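Local coordinates for protein CocE/NonD family hydrolase (Staphylococcus aureus subsp. aureus COL, PDB 3III) that is probably a serine hydrolase of the CocE/NonD family, joining an alpha/beta-hydrolase domain to a C-terminal non-catalytic beta domain, at residues A[359-364]-A[551-556]; A[407-412]-A[555-560]. All blocks are in the same frame, centred on the assembly; numbering follows the deposited sequence.

How the interactions relate
Interactions 1 and 2 flank one strand, 553-559, the last of the chain, in the antiparallel sheet of the C-terminal beta domain. Strand 358-365 pairs with it in interaction 1 and strand 408-417 in interaction 2, so the final strand lies between two strands that come well before it in sequence. The contact centres are about 8 Å apart and share Ile555 and Ile556. Between them, the backbone of Gln553 meets that of Lys412 and a salt bridge joins Asp551 to Lys412. The last strand of the chain thus joins two earlier strands of this sheet, the first of which follows soon after the last strand of the hydrolase sheet.

Interaction 1 of 2, residues A[359-364]-A[551-556]; sequences YTPLYL and DSQLII
Thr360 and Ile556 open an antiparallel pairing by exchanging two backbone hydrogen bonds, Thr360 N to Ile556 O and Ile556 N to Thr360 O. Leu362 and Leu554 repeat the exchange, with Leu362 N and Leu554 O 2.8 Å apart. Pro361, which has no N-H to give, falls at a non-hydrogen-bonded position opposite Ile555, so the missing N-H costs this pairing no bond. At the far end Leu364 N reaches Ser552 O at 3.1 Å, from above the carbonyl plane, and a water donates to both Ser552 O and Leu364 O.

One face carries Pro361, Tyr363, Gln553 and Ile555. The Gln553 side chain runs alongside Tyr363, its amide turned 62° from the ring, with NE2 3.7 Å from Tyr363 CE1. Its OE1 lies 3.5 Å from Pro361 CB, while the CD1 methyl of Ile555 packs on that same CB. What fixes the amide is a bond within its own segment: NE2 donates to Asp551 O at 3.0 Å, almost in the amide plane. On the other face, Leu362 CD1 meets Ile556 CD1 at 3.9 Å. Ile556 carries CG1 between its backbone N and carbonyl carbon (chi1 63°), which brings CG1 to 3.4 Å from Thr360 O.

Farther out, Leu371 packs on Leu362 and Leu364, and Ser552 OG is bonded to Tyr545 O. Asp551 makes a salt bridge with Lys412. Main-chain bonds thus set the register of two antiparallel strands; Leu362, Leu554 and Ile556 share one face with Thr360, and on the other the glutamine amide, held by Asp551 O, lies beside the Tyr363 ring.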
loop_
_atom_site.group_PDB
_atom_site.type_symbol
_atom_site.label_atom_id
_atom_site.label_comp_id
_atom_site.label_asym_id
_atom_site.label_seq_id
_atom_site.Cartn_x
_atom_site.Cartn_y
_atom_site.Cartn_z
ATOM N N TYR A 359 6.109 20.105 13.364
ATOM C CA TYR A 359 6.077 18.863 14.131
ATOM C C TYR A 359 5.980 19.269 15.597
ATOM O O TYR A 359 6.913 19.856 16.111
ATOM C CB TYR A 359 7.302 18.004 13.816
ATOM C CG TYR A 359 7.294 17.544 12.371
ATOM C CD1 TYR A 359 6.312 16.676 11.923
ATOM C CD2 TYR A 359 8.217 18.041 11.449
ATOM C CE1 TYR A 359 6.248 16.263 10.600
ATOM C CE2 TYR A 359 8.197 17.629 10.127
ATOM C CZ TYR A 359 7.202 16.746 9.705
ATOM O OH TYR A 359 7.143 16.340 8.383
ATOM N N THR A 360 4.858 18.947 16.256
ATOM C CA THR A 360 4.504 19.584 17.525
ATOM C C THR A 360 4.321 18.482 18.562
ATOM O O THR A 360 3.574 17.540 18.334
ATOM C CB THR A 360 3.241 20.394 17.399
ATOM O OG1 THR A 360 3.401 21.304 16.306
ATOM C CG2 THR A 360 2.902 21.184 18.673
ATOM N N PRO A 361 5.037 18.577 19.689
ATOM C CA PRO A 361 4.866 17.528 20.684
ATOM C C PRO A 361 3.657 17.770 21.542
ATOM O O PRO A 361 3.383 18.917 21.917
ATOM C CB PRO A 361 6.143 17.660 21.544
ATOM C CG PRO A 361 6.625 19.048 21.347
ATOM C CD PRO A 361 6.068 19.559 20.062
ATOM N N LEU A 362 2.940 16.710 21.855
ATOM C CA LEU A 362 1.961 16.692 22.940
ATOM C C LEU A 362 2.413 15.641 23.993
ATOM O O LEU A 362 2.541 14.443 23.681
ATOM C CB LEU A 362 0.587 16.351 22.400
ATOM C CG LEU A 362 -0.097 17.423 21.531
ATOM C CD1 LEU A 362 -1.392 16.783 20.890
ATOM C CD2 LEU A 362 -0.415 18.652 22.370
ATOM N N TYR A 363 2.668 16.094 25.217
ATOM C CA TYR A 363 3.224 15.239 26.273
ATOM C C TYR A 363 2.144 14.447 27.007
ATOM O O TYR A 363 1.098 14.984 27.344
ATOM C CB TYR A 363 4.029 16.076 27.254
ATOM C CG TYR A 363 5.159 16.824 26.575
ATOM C CD1 TYR A 363 6.366 16.207 26.320
ATOM C CD2 TYR A 363 4.990 18.124 26.132
ATOM C CE1 TYR A 363 7.406 16.890 25.667
ATOM C CE2 TYR A 363 5.995 18.795 25.481
ATOM C CZ TYR A 363 7.192 18.186 25.251
ATOM O OH TYR A 363 8.194 18.865 24.619
ATOM N N LEU A 364 2.393 13.148 27.186
ATOM C CA LEU A 364 1.436 12.243 27.833
ATOM C C LEU A 364 1.535 12.398 29.335
ATOM O O LEU A 364 2.636 12.556 29.858
ATOM C CB LEU A 364 1.788 10.787 27.544
ATOM C CG LEU A 364 1.295 10.179 26.256
ATOM C CD1 LEU A 364 1.876 10.902 25.061
ATOM C CD2 LEU A 364 1.631 8.705 26.281
ATOM N N ASP A 551 9.927 11.449 29.097
ATOM C CA ASP A 551 9.261 12.427 28.206
ATOM C C ASP A 551 8.448 11.754 27.110
ATOM O O ASP A 551 8.609 12.013 25.925
ATOM C CB ASP A 551 10.281 13.416 27.622
ATOM C CG ASP A 551 11.315 12.748 26.703
ATOM O OD1 ASP A 551 11.498 11.505 26.725
ATOM O OD2 ASP A 551 11.935 13.491 25.927
ATOM N N SER A 552 7.539 10.893 27.525
ATOM C CA SER A 552 6.593 10.276 26.626
ATOM C C SER A 552 5.784 11.386 25.960
ATOM O O SER A 552 5.281 12.272 26.622
ATOM C CB SER A 552 5.687 9.339 27.419
ATOM O OG SER A 552 6.482 8.302 27.939
ATOM N N GLN A 553 5.688 11.337 24.648
ATOM C CA GLN A 553 5.035 12.402 23.880
ATOM C C GLN A 553 4.634 11.864 22.522
ATOM O O GLN A 553 5.228 10.875 22.070
ATOM C CB GLN A 553 6.030 13.528 23.680
ATOM C CG GLN A 553 7.290 13.083 22.939
ATOM C CD GLN A 553 8.326 14.156 22.930
ATOM O OE1 GLN A 553 8.341 15.023 22.032
ATOM N NE2 GLN A 553 9.202 14.131 23.916
ATOM N N LEU A 554 3.642 12.524 21.918
ATOM C CA LEU A 554 3.199 12.289 20.558
ATOM C C LEU A 554 3.606 13.471 19.687
ATOM O O LEU A 554 3.263 14.597 19.975
ATOM C CB LEU A 554 1.676 12.059 20.517
ATOM C CG LEU A 554 1.110 11.801 19.099
ATOM C CD1 LEU A 554 1.492 10.382 18.520
ATOM C CD2 LEU A 554 -0.400 12.075 19.223
ATOM N N ILE A 555 4.408 13.239 18.657
ATOM C CA ILE A 555 4.747 14.281 17.694
ATOM C C ILE A 555 3.645 14.274 16.592
ATOM O O ILE A 555 3.437 13.252 15.955
ATOM C CB ILE A 555 6.104 14.027 17.032
ATOM C CG1 ILE A 555 7.235 13.943 18.053
ATOM C CG2 ILE A 555 6.418 15.085 15.961
ATOM C CD1 ILE A 555 7.426 15.164 18.858
ATOM N N ILE A 556 2.998 15.404 16.381
ATOM C CA ILE A 556 1.932 15.522 15.411
ATOM C C ILE A 556 2.301 16.510 14.301
ATOM O O ILE A 556 2.917 17.526 14.565
ATOM C CB ILE A 556 0.597 15.917 16.057
ATOM C CG1 ILE A 556 0.648 17.305 16.713
ATOM C CG2 ILE A 556 0.131 14.813 16.992
ATOM C CD1 ILE A 556 -0.730 17.753 17.221
HETATM O O HOH W 1 5.200 12.781 29.416
#

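Interaction 2 of 2, residues A[407-412]-A[555-560]; sequences GNMNLK and IIPIVN
Asn410 and Ile555 form the hydrogen-bonded pair that joins neighbouring antiparallel strands in the sheet of the C-terminal beta domain. The strand axes run at 160° to each other and approach to 5.1 Å. The two bonds of the pair are unequal: Ile555 N reaches Asn410 O at 2.8 Å, whereas Asn410 N lies 3.3 Å from Ile555 O, in the carbonyl plane and on a lone pair. Ile555 O also receives a CA-H contact from Met409. Toward Gly407 no further bond follows between the two segments: Pro557 lacks an N-H, the chain turns a corner at Gly407, and the Pro557 backbone bonds instead with Val406 of strand 403-406. At that turn Gly407 N lies 3.8 Å from Pro557 CG.

Met409, present as selenomethionine, touches both Pro557 and Ile556. With CG anti to the carbonyl carbon (chi1 -46°) and the chain extended beyond it, the side chain crosses the Pro557 ring at about a right angle, CG 3.6 Å from Pro557 CD. Its SE goes on to the CG2 branch of Ile556, and Leu496 of strand 490-503 packs on this side chain too. On the opposite side of the sheet, the CB atoms of Asn410 and Ile555 lie side by side, 4.1 Å apart. The Asn410 amide extends away from the backbone N (chi1 -177°), and its ND2 is bonded to Glu493 OE1 and Ile471 O. Asn408 O is buried by the contact without a polar partner in the model; lying against it instead is Pro557 CD, 3.2 Å away.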
loop_
_atom_site.group_PDB
_atom_site.type_symbol
_atom_site.label_atom_id
_atom_site.label_comp_id
_atom_site.label_asym_id
_atom_site.label_seq_id
_atom_site.Cartn_x
_atom_site.Cartn_y
_atom_site.Cartn_z
ATOM N N GLY A 407 0.546 13.668 7.649
ATOM C CA GLY A 407 1.856 13.104 7.660
ATOM C C GLY A 407 2.054 12.002 8.690
ATOM O O GLY A 407 1.073 11.333 9.126
ATOM N N ASN A 408 3.323 11.746 9.019
ATOM C CA ASN A 408 3.696 10.752 10.026
ATOM C C ASN A 408 3.473 11.309 11.415
ATOM O O ASN A 408 3.484 12.507 11.594
ATOM C CB ASN A 408 5.166 10.339 9.857
ATOM C CG ASN A 408 5.385 9.329 8.700
ATOM O OD1 ASN A 408 5.296 8.102 8.904
ATOM N ND2 ASN A 408 5.753 9.835 7.521
HETATM N N MSE A 409 3.243 10.427 12.391
HETATM C CA MSE A 409 3.298 10.802 13.808
HETATM C C MSE A 409 4.166 9.801 14.499
HETATM O O MSE A 409 4.271 8.645 14.064
HETATM C CB MSE A 409 1.913 10.767 14.433
HETATM C CG MSE A 409 0.832 11.440 13.600
HETATM SE SE MSE A 409 -0.788 11.787 14.737
HETATM C CE MSE A 409 -2.178 11.830 13.250
ATOM N N ASN A 410 4.747 10.247 15.600
ATOM C CA ASN A 410 5.741 9.490 16.346
ATOM C C ASN A 410 5.259 9.459 17.779
ATOM O O ASN A 410 5.103 10.526 18.429
ATOM C CB ASN A 410 7.144 10.161 16.230
ATOM C CG ASN A 410 8.229 9.368 16.932
ATOM O OD1 ASN A 410 7.957 8.344 17.560
ATOM N ND2 ASN A 410 9.486 9.819 16.809
ATOM N N LEU A 411 5.040 8.251 18.271
ATOM C CA LEU A 411 4.671 8.078 19.668
ATOM C C LEU A 411 5.866 7.579 20.477
ATOM O O LEU A 411 6.278 6.418 20.325
ATOM C CB LEU A 411 3.479 7.123 19.785
ATOM C CG LEU A 411 3.060 6.846 21.226
ATOM C CD1 LEU A 411 2.679 8.169 21.923
ATOM C CD2 LEU A 411 1.881 5.807 21.255
ATOM N N LYS A 412 6.414 8.471 21.321
ATOM C CA LYS A 412 7.529 8.135 22.186
ATOM C C LYS A 412 6.985 7.701 23.534
ATOM O O LYS A 412 6.248 8.448 24.198
ATOM C CB LYS A 412 8.534 9.271 22.351
ATOM C CG LYS A 412 9.790 8.735 23.108
ATOM C CD LYS A 412 10.730 9.858 23.513
ATOM C CE LYS A 412 12.001 9.359 24.089
ATOM N NZ LYS A 412 12.856 10.539 24.412
ATOM N N ILE A 555 4.408 13.239 18.657
ATOM C CA ILE A 555 4.747 14.281 17.694
ATOM C C ILE A 555 3.645 14.274 16.592
ATOM O O ILE A 555 3.437 13.252 15.955
ATOM C CB ILE A 555 6.104 14.027 17.032
ATOM C CG1 ILE A 555 7.235 13.943 18.053
ATOM C CG2 ILE A 555 6.418 15.085 15.961
ATOM C CD1 ILE A 555 7.426 15.164 18.858
ATOM N N ILE A 556 2.998 15.404 16.381
ATOM C CA ILE A 556 1.932 15.522 15.411
ATOM C C ILE A 556 2.301 16.510 14.301
ATOM O O ILE A 556 2.917 17.526 14.565
ATOM C CB ILE A 556 0.597 15.917 16.057
ATOM C CG1 ILE A 556 0.648 17.305 16.713
ATOM C CG2 ILE A 556 0.131 14.813 16.992
ATOM C CD1 ILE A 556 -0.730 17.753 17.221
ATOM N N PRO A 557 1.946 16.196 13.041
ATOM C CA PRO A 557 2.341 17.017 11.881
ATOM C C PRO A 557 1.289 18.057 11.554
ATOM O O PRO A 557 0.384 17.825 10.726
ATOM C CB PRO A 557 2.398 15.979 10.746
ATOM C CG PRO A 557 1.324 14.903 11.186
ATOM C CD PRO A 557 1.542 14.839 12.657
ATOM N N ILE A 558 1.371 19.210 12.201
ATOM C CA ILE A 558 0.360 20.238 12.041
ATOM C C ILE A 558 0.658 20.974 10.736
ATOM O O ILE A 558 1.794 21.470 10.508
ATOM C CB ILE A 558 0.331 21.262 13.211
ATOM C CG1 ILE A 558 0.036 20.548 14.542
ATOM C CG2 ILE A 558 -0.720 22.397 12.912
ATOM C CD1 ILE A 558 -0.131 21.400 15.689
ATOM N N VAL A 559 -0.343 21.054 9.874
ATOM C CA VAL A 559 -0.203 21.762 8.595
ATOM C C VAL A 559 -1.318 22.798 8.351
ATOM O O VAL A 559 -2.315 22.771 9.005
ATOM C CB VAL A 559 -0.160 20.731 7.436
ATOM C CG1 VAL A 559 1.025 19.834 7.558
ATOM C CG2 VAL A 559 -1.391 19.883 7.385
ATOM N N ASN A 560 -1.164 23.660 7.366
ATOM C CA ASN A 560 -2.329 24.457 6.835
ATOM C C ASN A 560 -3.041 25.414 7.837
ATOM O O ASN A 560 -2.399 25.829 8.812
ATOM C CB ASN A 560 -3.402 23.548 6.224
ATOM C CG ASN A 560 -2.872 22.690 5.065
ATOM O OD1 ASN A 560 -2.022 23.168 4.290
ATOM N ND2 ASN A 560 -3.394 21.411 4.929
#